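Local coordinates for protein Cry23AA1 (Bacillus thuringiensis, PDB 4RHZ) that probably acts as a pore-forming insecticidal toxin of the aerolysin family, forming a binary complex with Cry37Aa1 and binding a zinc ion, at residues D8-N11 with N12-E16; G177-G181 with A182-A186. All coordinates share one frame; numbering follows the deposited sequence.

Contact 1: D8-N11 with N12-E16; sequences DEIN and NYMKE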
ATOM      1  N   ASP A   8      -1.811 -37.160 -10.434  1.00 32.86           N
ATOM      2  CA  ASP A   8      -1.847 -37.887  -9.159  1.00 32.46           C
ATOM      3  C   ASP A   8      -3.305 -38.150  -8.776  1.00 32.48           C
ATOM      4  O   ASP A   8      -3.586 -39.099  -8.059  1.00 32.72           O
ATOM      5  CB  ASP A   8      -1.202 -37.115  -7.998  1.00 32.65           C
ATOM      6  CG  ASP A   8       0.337 -36.939  -8.138  1.00 36.91           C
ATOM      7  OD1 ASP A   8       1.062 -37.707  -8.851  1.00 40.33           O
ATOM      8  OD2 ASP A   8       0.837 -36.020  -7.467  1.00 36.62           O
ATOM      9  N   GLU A   9      -4.220 -37.268  -9.146  1.00 32.54           N
ATOM     10  CA  GLU A   9      -5.587 -37.415  -8.684  1.00 33.40           C
ATOM     11  C   GLU A   9      -6.296 -38.483  -9.606  1.00 34.39           C
ATOM     12  O   GLU A   9      -7.155 -39.240  -9.118  1.00 33.91           O
ATOM     13  CB  GLU A   9      -6.401 -36.141  -8.727  1.00 32.98           C
ATOM     14  CG  GLU A   9      -6.008 -34.963  -7.813  1.00 35.00           C
ATOM     15  CD  GLU A   9      -5.875 -35.286  -6.381  1.00 40.48           C
ATOM     16  OE1 GLU A   9      -6.675 -36.130  -5.893  1.00 41.77           O
ATOM     17  OE2 GLU A   9      -4.951 -34.696  -5.735  1.00 38.57           O
ATOM     18  N   ILE A  10      -5.912 -38.540 -10.892  1.00 33.44           N
ATOM     19  CA  ILE A  10      -6.289 -39.658 -11.748  1.00 34.23           C
ATOM     20  C   ILE A  10      -5.683 -40.945 -11.159  1.00 34.09           C
ATOM     21  O   ILE A  10      -6.314 -41.960 -11.080  1.00 34.39           O
ATOM     22  CB  ILE A  10      -5.778 -39.491 -13.163  1.00 34.33           C
ATOM     23  CG1 ILE A  10      -6.575 -38.462 -13.894  1.00 33.14           C
ATOM     24  CG2 ILE A  10      -5.869 -40.812 -13.916  1.00 33.97           C
ATOM     25  CD1 ILE A  10      -8.002 -38.529 -13.647  1.00 35.66           C
ATOM     26  N   ASN A  11      -4.473 -40.878 -10.686  1.00 34.07           N
ATOM     27  CA  ASN A  11      -3.899 -42.056 -10.105  1.00 35.38           C
ATOM     28  C   ASN A  11      -4.839 -42.513  -8.963  1.00 37.37           C
ATOM     29  O   ASN A  11      -5.156 -43.708  -8.839  1.00 37.69           O
ATOM     30  CB  ASN A  11      -2.478 -41.743  -9.646  1.00 34.14           C
ATOM     31  CG  ASN A  11      -1.752 -42.920  -9.084  1.00 33.25           C
ATOM     32  OD1 ASN A  11      -2.061 -43.398  -7.980  1.00 33.63           O
ATOM     33  ND2 ASN A  11      -0.708 -43.361  -9.790  1.00 31.91           N
ATOM     34  N   ASN A  12      -5.329 -41.563  -8.169  1.00 37.87           N
ATOM     35  CA  ASN A  12      -6.073 -41.967  -6.985  1.00 38.81           C
ATOM     36  C   ASN A  12      -7.460 -42.512  -7.373  1.00 37.87           C
ATOM     37  O   ASN A  12      -7.927 -43.470  -6.802  1.00 37.85           O
ATOM     38  CB  ASN A  12      -6.141 -40.857  -5.903  1.00 37.68           C
ATOM     39  CG  ASN A  12      -6.959 -41.287  -4.664  1.00 42.30           C
ATOM     40  OD1 ASN A  12      -6.553 -42.161  -3.859  1.00 43.68           O
ATOM     41  ND2 ASN A  12      -8.125 -40.670  -4.510  1.00 46.13           N
ATOM     42  N   TYR A  13      -8.083 -41.878  -8.345  1.00 37.79           N
ATOM     43  CA  TYR A  13      -9.320 -42.295  -8.889  1.00 38.39           C
ATOM     44  C   TYR A  13      -9.219 -43.758  -9.426  1.00 39.80           C
ATOM     45  O   TYR A  13     -10.048 -44.650  -9.078  1.00 39.65           O
ATOM     46  CB  TYR A  13      -9.666 -41.325  -9.998  1.00 38.47           C
ATOM     47  CG  TYR A  13     -10.807 -41.769 -10.870  1.00 36.67           C
ATOM     48  CD1 TYR A  13     -12.118 -41.376 -10.591  1.00 36.10           C
ATOM     49  CD2 TYR A  13     -10.578 -42.567 -11.996  1.00 36.64           C
ATOM     50  CE1 TYR A  13     -13.171 -41.759 -11.410  1.00 36.74           C
ATOM     51  CE2 TYR A  13     -11.639 -42.956 -12.837  1.00 34.73           C
ATOM     52  CZ  TYR A  13     -12.921 -42.564 -12.529  1.00 36.54           C
ATOM     53  OH  TYR A  13     -13.966 -42.968 -13.330  1.00 39.86           O
ATOM     54  N   MET A  14      -8.183 -44.025 -10.218  1.00 38.50           N
ATOM     55  CA  MET A  14      -8.047 -45.331 -10.766  1.00 37.85           C
ATOM     56  C   MET A  14      -7.900 -46.387  -9.680  1.00 38.55           C
ATOM     57  O   MET A  14      -8.409 -47.484  -9.821  1.00 37.81           O
ATOM     58  CB  MET A  14      -6.860 -45.422 -11.714  1.00 37.03           C
ATOM     59  CG  MET A  14      -7.061 -44.789 -13.054  1.00 35.28           C
ATOM     60  SD  MET A  14      -8.449 -45.409 -14.055  1.00 37.14           S
ATOM     61  CE  MET A  14      -7.660 -46.934 -14.598  1.00 35.11           C
ATOM     62  N   LYS A  15      -7.127 -46.106  -8.650  1.00 38.71           N
ATOM     63  CA  LYS A  15      -6.933 -47.090  -7.604  1.00 39.57           C
ATOM     64  C   LYS A  15      -8.228 -47.321  -6.831  1.00 40.89           C
ATOM     65  O   LYS A  15      -8.527 -48.437  -6.495  1.00 40.45           O
ATOM     66  CB  LYS A  15      -5.828 -46.706  -6.660  1.00 38.20           C
ATOM     67  CG  LYS A  15      -4.464 -46.808  -7.320  1.00 40.33           C
ATOM     68  CD  LYS A  15      -3.282 -46.563  -6.373  1.00 38.00           C
ATOM     69  CE  LYS A  15      -1.994 -46.580  -7.186  1.00 40.12           C
ATOM     70  NZ  LYS A  15      -0.769 -46.170  -6.413  1.00 46.93           N
ATOM     71  N   GLU A  16      -8.992 -46.270  -6.586  1.00 41.79           N
ATOM     72  CA  GLU A  16     -10.171 -46.415  -5.776  1.00 44.22           C
ATOM     73  C   GLU A  16     -11.278 -47.106  -6.537  1.00 44.55           C
ATOM     74  O   GLU A  16     -12.002 -47.928  -5.965  1.00 45.51           O
ATOM     75  CB  GLU A  16     -10.684 -45.067  -5.232  1.00 43.98           C
ATOM     76  CG  GLU A  16      -9.772 -44.565  -4.063  1.00 47.92           C
ATOM     77  CD  GLU A  16     -10.242 -43.246  -3.459  1.00 53.21           C
ATOM     78  OE1 GLU A  16     -11.156 -42.586  -4.039  1.00 53.19           O
ATOM     79  OE2 GLU A  16      -9.720 -42.896  -2.378  1.00 53.46           O
TER
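I10 and M14 meet one turn apart on the inner face of helix 6-18. The branch methyl CG2 of I10 lies 4.2 Å from CG of M14. The M14 chain bends at chi2 and chi3, which turns its CE toward the hairpin at G177 and A185. Both side chains are buried. M14 reaches A185 and V187 of strand 182-190, V23 of strand 22-27 and C175 of strand 146-179; I10 packs on V189, S25, C175 and L194. Y13 flanks this side, with the carbonyl O of I10 at its ring edge and Y197 packed edge-to-face with it.

The polar side is more open, though N11 and K15 border V23. N11 and K15 cross at an angle, and OD1 of N11 sits 3.3 Å from CE of K15. The lysine chain is extended beyond CG and carries CE across the carbonyl oxygen end of the amide. N12 ND2 gives a weak hydrogen bond of 3.5 Å to OE2 of E16, whose OE1 is bonded to Y197 OH.

Regular i to i+4 backbone bonds link 8-11 to 12-15. M14 N to I10 O is 2.9 Å and nearly straight at hydrogen, 172°. N12 N to D8 O is 3.0 Å but more bent, 136°. The chemistry is that of an amphipathic helix: apolar side chains seat it on the strands, while amide, lysine and carboxylate groups lie toward solvent.

Contact 2: G177-G181 with A182-A186; sequences GYRDG and ALIAA
G177 O accepts two backbone hydrogen bonds, from I184 N at 2.8 Å and from A185 N at 3.3 Å. Both donors reach it from the same face of its carbonyl plane. I184 and A185 thus both face G177, which makes a classic beta bulge and shifts the register by one residue. G177 N completes the pairing with a 2.9 Å bond to A185 O.

Toward the hairpin end, R179 and A182 form a hydrogen-bonded pair closed by a type I' turn through D180 and G181. R179 N to A182 O is 2.8 Å. The return bond, A182 N to R179 O, is 3.1 Å.

Y178 and L183 form the non-hydrogen-bonded pair between. Y178 CE1 lies 3.7 Å from L183 CD1, and the two side chains cross. CG of Y178 is anti to its carbonyl carbon (chi1 -51°), which brings the CD1 and CE1 side of the ring to L183. I184 CD1 lies 3.9 Å from R179 CB.

The hairpin joins the end of strand 146-179 to strand 182-190. On its other edge, the Y178 backbone bonds to T21 and T22, at the start of strand 22-27. A185 rests on M14 and Y18 of helix 6-18.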
ATOM      1  N   GLY A 177      -4.806 -49.192 -15.621  1.00 35.47           N
ATOM      2  CA  GLY A 177      -4.677 -49.724 -14.271  1.00 36.65           C
ATOM      3  C   GLY A 177      -4.178 -51.157 -14.290  1.00 38.36           C
ATOM      4  O   GLY A 177      -4.594 -51.936 -15.125  1.00 41.08           O
ATOM      5  N   TYR A 178      -3.280 -51.505 -13.391  1.00 38.98           N
ATOM      6  CA  TYR A 178      -2.751 -52.833 -13.283  1.00 40.54           C
ATOM      7  C   TYR A 178      -2.903 -53.308 -11.875  1.00 41.74           C
ATOM      8  O   TYR A 178      -2.919 -52.495 -10.950  1.00 42.34           O
ATOM      9  CB  TYR A 178      -1.263 -52.881 -13.592  1.00 39.81           C
ATOM     10  CG  TYR A 178      -0.889 -52.235 -14.869  1.00 41.36           C
ATOM     11  CD1 TYR A 178      -0.694 -52.974 -16.032  1.00 37.16           C
ATOM     12  CD2 TYR A 178      -0.737 -50.819 -14.920  1.00 42.51           C
ATOM     13  CE1 TYR A 178      -0.324 -52.306 -17.257  1.00 40.70           C
ATOM     14  CE2 TYR A 178      -0.416 -50.167 -16.074  1.00 37.62           C
ATOM     15  CZ  TYR A 178      -0.198 -50.901 -17.244  1.00 42.23           C
ATOM     16  OH  TYR A 178       0.162 -50.172 -18.341  1.00 41.55           O
ATOM     17  N   ARG A 179      -3.055 -54.631 -11.751  1.00 43.12           N
ATOM     18  CA  ARG A 179      -3.208 -55.355 -10.479  0.50 44.03           C
ATOM     19  C   ARG A 179      -2.578 -56.754 -10.646  1.00 45.18           C
ATOM     20  O   ARG A 179      -2.846 -57.422 -11.647  1.00 45.25           O
ATOM     21  CB  ARG A 179      -4.704 -55.482 -10.176  0.50 43.37           C
ATOM     22  CG  ARG A 179      -5.083 -55.755  -8.709  0.50 42.94           C
ATOM     23  CD  ARG A 179      -6.411 -56.475  -8.676  0.50 40.75           C
ATOM     24  NE  ARG A 179      -7.236 -56.151  -7.526  0.50 40.30           N
ATOM     25  CZ  ARG A 179      -8.413 -55.533  -7.599  0.50 40.18           C
ATOM     26  NH1 ARG A 179      -8.900 -55.149  -8.794  0.50 34.84           N
ATOM     27  NH2 ARG A 179      -9.103 -55.302  -6.471  0.50 37.58           N
ATOM     28  N   ASP A 180      -1.758 -57.194  -9.699  1.00 47.80           N
ATOM     29  CA  ASP A 180      -1.241 -58.608  -9.708  1.00 50.54           C
ATOM     30  C   ASP A 180      -0.630 -59.047 -11.048  1.00 50.49           C
ATOM     31  O   ASP A 180      -0.969 -60.130 -11.574  1.00 50.88           O
ATOM     32  CB  ASP A 180      -2.352 -59.662  -9.339  1.00 51.23           C
ATOM     33  CG  ASP A 180      -3.001 -59.411  -7.971  1.00 54.49           C
ATOM     34  OD1 ASP A 180      -4.262 -59.512  -7.893  1.00 58.07           O
ATOM     35  OD2 ASP A 180      -2.264 -59.110  -6.992  1.00 57.28           O
ATOM     36  N   GLY A 181       0.254 -58.219 -11.594  1.00 50.79           N
ATOM     37  CA  GLY A 181       1.011 -58.564 -12.796  1.00 49.20           C
ATOM     38  C   GLY A 181       0.234 -58.403 -14.104  1.00 48.93           C
ATOM     39  O   GLY A 181       0.730 -58.819 -15.154  1.00 49.77           O
ATOM     40  N   ALA A 182      -0.980 -57.836 -14.048  1.00 46.88           N
ATOM     41  CA  ALA A 182      -1.843 -57.716 -15.240  1.00 44.52           C
ATOM     42  C   ALA A 182      -2.555 -56.358 -15.354  1.00 42.69           C
ATOM     43  O   ALA A 182      -2.926 -55.730 -14.337  1.00 41.88           O
ATOM     44  CB  ALA A 182      -2.906 -58.856 -15.254  1.00 44.54           C
ATOM     45  N   LEU A 183      -2.805 -55.958 -16.602  1.00 40.84           N
ATOM     46  CA  LEU A 183      -3.552 -54.752 -16.926  1.00 39.11           C
ATOM     47  C   LEU A 183      -4.987 -55.105 -16.767  1.00 39.49           C
ATOM     48  O   LEU A 183      -5.417 -56.003 -17.459  1.00 42.26           O
ATOM     49  CB  LEU A 183      -3.277 -54.330 -18.373  1.00 37.06           C
ATOM     50  CG  LEU A 183      -4.046 -53.105 -18.882  1.00 37.58           C
ATOM     51  CD1 LEU A 183      -3.183 -52.086 -19.638  1.00 39.33           C
ATOM     52  CD2 LEU A 183      -5.211 -53.468 -19.723  1.00 32.25           C
ATOM     53  N   ILE A 184      -5.755 -54.379 -15.946  1.00 37.79           N
ATOM     54  CA  ILE A 184      -7.168 -54.705 -15.690  1.00 35.32           C
ATOM     55  C   ILE A 184      -8.061 -53.571 -16.163  1.00 34.52           C
ATOM     56  O   ILE A 184      -9.275 -53.654 -16.083  1.00 34.50           O
ATOM     57  CB  ILE A 184      -7.441 -54.882 -14.150  1.00 35.57           C
ATOM     58  CG1 ILE A 184      -6.966 -53.613 -13.387  1.00 37.24           C
ATOM     59  CG2 ILE A 184      -6.694 -56.135 -13.627  1.00 33.27           C
ATOM     60  CD1 ILE A 184      -7.470 -53.414 -11.945  1.00 35.78           C
ATOM     61  N   ALA A 185      -7.478 -52.454 -16.584  1.00 33.53           N
ATOM     62  CA  ALA A 185      -8.323 -51.281 -16.994  1.00 32.11           C
ATOM     63  C   ALA A 185      -7.608 -50.430 -18.013  1.00 32.00           C
ATOM     64  O   ALA A 185      -6.413 -50.175 -17.881  1.00 33.74           O
ATOM     65  CB  ALA A 185      -8.748 -50.437 -15.781  1.00 28.76           C
ATOM     66  N   ALA A 186      -8.326 -50.018 -19.031  1.00 31.47           N
ATOM     67  CA  ALA A 186      -7.807 -49.133 -20.015  1.00 31.96           C
ATOM     68  C   ALA A 186      -8.923 -48.224 -20.418  1.00 33.00           C
ATOM     69  O   ALA A 186      -9.609 -48.505 -21.391  1.00 31.78           O
ATOM     70  CB  ALA A 186      -7.295 -49.904 -21.207  1.00 33.96           C
TER

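Overall arrangement
Contact 1 comes first along the chain, within helix 6-18. Contact 2 follows much later, at the hairpin of strands 146-179 and 182-190. Their centres are 14 Å apart, and both lie toward the same end of this elongated, mostly beta chain. They touch directly: M14 CE is 3.8 Å from G177 N and 3.9 Å from A185 CB. The methionine of the helix therefore packs at the bulge of the hairpin. Strand 22-27, which follows the helix, pairs with strand 146-179 in the same large sheet. The N-terminal helix is thus held against that sheet near its tip, away from the zinc site of H79, E130 and H132.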